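PDB 5LPH: centrosomal protein of 104 kDa from Homo sapiens, which is required for building cilia and keeping the ciliary tip intact, here represented by its TOG domain, a tubulin-binding array of HEAT repeats. Local coordinates for residues 29-40 with 49-58. Sequence-based numbering, arbitrary orientation.
Sequences PEPLTEKALREA and ETLVAEAYCK
The hydroxyl of Tyr56 donates to Glu39, OH to OE2 2.7 Å, and the carboxylate oxygen lies at the edge of the ring, close to its plane. Glu39 takes this bond on the anti side of OE2, somewhat out of the carboxylate plane, with the carboxylate tilted 39° from the ring. Its CG stands opposite the backbone N (chi1 -169°) and the chain runs on extended, which carries the acid out to the phenol. Nearer the backbone, Leu32 crosses Tyr56 at about a right angle, its CD2 lying 3.5 Å from Tyr56 CB, while its other methyl, CD1, turns to Val52 CG1. Ala36 CB packs against Tyr56 CE2 at 3.5 Å, and Ala40 CB settles between the phenol end and Val52. A leucine in place of Tyr56 would probably leave Glu39 without its hydroxyl partner and open a gap beside Ala36 and Ala40. Beyond the C-terminal end of helix 49-56, Glu30 OE2 accepts from Lys58 N (2.9 Å), a bent bond of 134°, and a water bridges Glu30 O and Ala53 O. Pro29 packs here, CB on Cys57 CB and CG alongside Glu54 CG. Helix 34-39 and the residues before it pack on helix 49-56 at the N-terminal end of the HEAT-repeat array; Ile44 of helix 41-47 touches Leu32 and Val52, Tyr62 of helix 60-76 meets Pro29, and Phe95 of helix 83-100 meets Tyr56, cation-pi partner of Arg99.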
# COMPACT_ATOMS: atom_id res chain seq x y z
N PRO A 29 8.76 -16.73 -25.55
CA PRO A 29 8.21 -15.37 -25.37
C PRO A 29 8.56 -14.44 -26.53
O PRO A 29 9.65 -14.56 -27.10
CB PRO A 29 8.91 -14.88 -24.09
CG PRO A 29 9.25 -16.12 -23.36
CD PRO A 29 9.58 -17.14 -24.40
N GLU A 30 7.66 -13.52 -26.86
CA GLU A 30 7.93 -12.53 -27.91
C GLU A 30 9.03 -11.56 -27.46
O GLU A 30 9.31 -11.48 -26.26
CB GLU A 30 6.64 -11.80 -28.35
CG GLU A 30 6.00 -10.87 -27.33
CD GLU A 30 4.87 -11.50 -26.54
OE1 GLU A 30 4.75 -12.74 -26.49
OE2 GLU A 30 4.08 -10.72 -25.96
N PRO A 31 9.67 -10.84 -28.40
CA PRO A 31 10.75 -9.97 -27.96
C PRO A 31 10.22 -8.73 -27.23
O PRO A 31 9.05 -8.35 -27.40
CB PRO A 31 11.45 -9.58 -29.26
CG PRO A 31 10.36 -9.59 -30.27
CD PRO A 31 9.38 -10.65 -29.84
N LEU A 32 11.09 -8.13 -26.43
CA LEU A 32 10.79 -6.88 -25.75
C LEU A 32 10.66 -5.77 -26.79
O LEU A 32 11.43 -5.72 -27.75
CB LEU A 32 11.90 -6.54 -24.75
CG LEU A 32 12.02 -7.51 -23.56
CD1 LEU A 32 13.39 -7.42 -22.92
CD2 LEU A 32 10.92 -7.24 -22.54
N THR A 33 9.69 -4.88 -26.59
CA THR A 33 9.55 -3.69 -27.43
C THR A 33 10.70 -2.73 -27.14
O THR A 33 11.40 -2.89 -26.14
CB THR A 33 8.23 -2.94 -27.16
OG1 THR A 33 8.17 -2.56 -25.77
CG2 THR A 33 7.02 -3.82 -27.51
N GLU A 34 10.89 -1.74 -28.01
CA GLU A 34 11.94 -0.74 -27.82
C GLU A 34 11.73 0.04 -26.51
O GLU A 34 12.70 0.29 -25.78
CB GLU A 34 12.01 0.22 -29.02
CG GLU A 34 13.22 1.16 -29.02
CD GLU A 34 14.56 0.43 -28.93
OE1 GLU A 34 14.73 -0.62 -29.59
OE2 GLU A 34 15.45 0.91 -28.18
N LYS A 35 10.48 0.40 -26.22
CA LYS A 35 10.12 1.08 -24.97
C LYS A 35 10.44 0.26 -23.72
O LYS A 35 11.00 0.78 -22.75
CB LYS A 35 8.62 1.44 -24.98
CG LYS A 35 8.11 2.09 -23.70
CD LYS A 35 6.86 2.93 -23.96
CE LYS A 35 7.22 4.35 -24.32
NZ LYS A 35 6.04 5.20 -24.64
N ALA A 36 10.06 -1.02 -23.74
CA ALA A 36 10.31 -1.94 -22.63
C ALA A 36 11.80 -2.17 -22.39
O ALA A 36 12.25 -2.33 -21.25
CB ALA A 36 9.62 -3.27 -22.89
N LEU A 37 12.56 -2.20 -23.48
CA LEU A 37 14.00 -2.41 -23.46
C LEU A 37 14.72 -1.31 -22.68
O LEU A 37 15.59 -1.59 -21.85
CB LEU A 37 14.52 -2.46 -24.91
CG LEU A 37 15.62 -3.42 -25.34
CD1 LEU A 37 15.50 -4.79 -24.69
CD2 LEU A 37 15.55 -3.53 -26.86
N ARG A 38 14.34 -0.05 -22.93
CA ARG A 38 14.93 1.10 -22.23
C ARG A 38 14.45 1.19 -20.78
O ARG A 38 15.24 1.48 -19.87
CB ARG A 38 14.63 2.41 -22.98
CG ARG A 38 15.07 2.44 -24.44
CD ARG A 38 16.58 2.30 -24.65
NE ARG A 38 16.91 1.67 -25.94
CZ ARG A 38 18.14 1.36 -26.35
NH1 ARG A 38 19.22 1.61 -25.59
NH2 ARG A 38 18.31 0.78 -27.54
N GLU A 39 13.17 0.91 -20.59
CA GLU A 39 12.53 0.84 -19.27
C GLU A 39 13.18 -0.21 -18.36
O GLU A 39 13.52 0.08 -17.21
CB GLU A 39 11.04 0.52 -19.47
CG GLU A 39 10.13 0.65 -18.26
CD GLU A 39 8.70 0.26 -18.60
OE1 GLU A 39 7.82 1.14 -18.57
OE2 GLU A 39 8.45 -0.92 -18.92
N ALA A 40 13.39 -1.41 -18.89
CA ALA A 40 13.94 -2.55 -18.14
C ALA A 40 15.45 -2.77 -18.34
O ALA A 40 15.97 -3.84 -18.01
CB ALA A 40 13.18 -3.82 -18.50
N GLU A 49 18.21 -11.37 -20.07
CA GLU A 49 17.15 -11.01 -21.01
C GLU A 49 16.00 -12.01 -21.05
O GLU A 49 14.86 -11.61 -21.22
CB GLU A 49 17.72 -10.85 -22.42
CG GLU A 49 16.74 -10.23 -23.41
CD GLU A 49 17.37 -9.91 -24.75
OE1 GLU A 49 16.94 -8.93 -25.39
OE2 GLU A 49 18.29 -10.64 -25.17
N THR A 50 16.30 -13.30 -20.89
CA THR A 50 15.29 -14.36 -20.96
C THR A 50 14.20 -14.16 -19.92
O THR A 50 13.01 -14.14 -20.25
CB THR A 50 15.93 -15.76 -20.78
OG1 THR A 50 16.85 -16.00 -21.84
CG2 THR A 50 14.87 -16.88 -20.79
N LEU A 51 14.61 -14.01 -18.66
CA LEU A 51 13.68 -13.83 -17.56
C LEU A 51 12.87 -12.54 -17.70
O LEU A 51 11.67 -12.53 -17.41
CB LEU A 51 14.42 -13.87 -16.22
CG LEU A 51 13.56 -14.14 -14.97
CD1 LEU A 51 14.39 -14.86 -13.92
CD2 LEU A 51 12.95 -12.86 -14.40
N VAL A 52 13.50 -11.45 -18.15
CA VAL A 52 12.77 -10.18 -18.33
C VAL A 52 11.74 -10.29 -19.46
O VAL A 52 10.62 -9.79 -19.32
CB VAL A 52 13.73 -8.98 -18.56
CG1 VAL A 52 12.96 -7.71 -18.89
CG2 VAL A 52 14.59 -8.75 -17.33
N ALA A 53 12.12 -10.94 -20.55
CA ALA A 53 11.21 -11.17 -21.69
C ALA A 53 9.98 -12.00 -21.28
O ALA A 53 8.87 -11.66 -21.66
CB ALA A 53 11.95 -11.85 -22.83
N GLU A 54 10.21 -13.07 -20.52
CA GLU A 54 9.12 -13.86 -19.92
C GLU A 54 8.13 -12.98 -19.14
O GLU A 54 6.92 -13.05 -19.35
CB GLU A 54 9.67 -14.89 -18.93
CG GLU A 54 10.07 -16.24 -19.49
CD GLU A 54 10.22 -17.26 -18.37
OE1 GLU A 54 11.19 -17.12 -17.59
OE2 GLU A 54 9.36 -18.16 -18.24
N ALA A 55 8.68 -12.15 -18.24
CA ALA A 55 7.88 -11.26 -17.39
C ALA A 55 7.05 -10.23 -18.17
O ALA A 55 5.98 -9.85 -17.71
CB ALA A 55 8.77 -10.54 -16.39
N TYR A 56 7.55 -9.80 -19.32
CA TYR A 56 6.87 -8.79 -20.16
C TYR A 56 5.90 -9.35 -21.21
O TYR A 56 5.12 -8.58 -21.78
CB TYR A 56 7.91 -7.93 -20.90
CG TYR A 56 8.32 -6.68 -20.14
CD1 TYR A 56 9.23 -6.75 -19.09
CD2 TYR A 56 7.81 -5.44 -20.50
CE1 TYR A 56 9.61 -5.61 -18.41
CE2 TYR A 56 8.19 -4.29 -19.81
CZ TYR A 56 9.09 -4.39 -18.76
OH TYR A 56 9.48 -3.27 -18.07
N CYS A 57 5.93 -10.65 -21.47
CA CYS A 57 5.21 -11.20 -22.63
C CYS A 57 3.71 -11.39 -22.38
O CYS A 57 3.23 -11.29 -21.24
CB CYS A 57 5.86 -12.50 -23.10
SG CYS A 57 5.45 -13.94 -22.12
N LYS A 58 2.99 -11.70 -23.45
CA LYS A 58 1.53 -11.77 -23.43
C LYS A 58 0.95 -13.10 -22.91
O LYS A 58 -0.27 -13.25 -22.87
CB LYS A 58 0.98 -11.47 -24.83
CG LYS A 58 1.06 -9.99 -25.19
CD LYS A 58 0.75 -9.78 -26.67
CE LYS A 58 0.79 -8.30 -27.04
NZ LYS A 58 0.64 -8.13 -28.51
O HOH W 1 8.15 -10.35 -23.98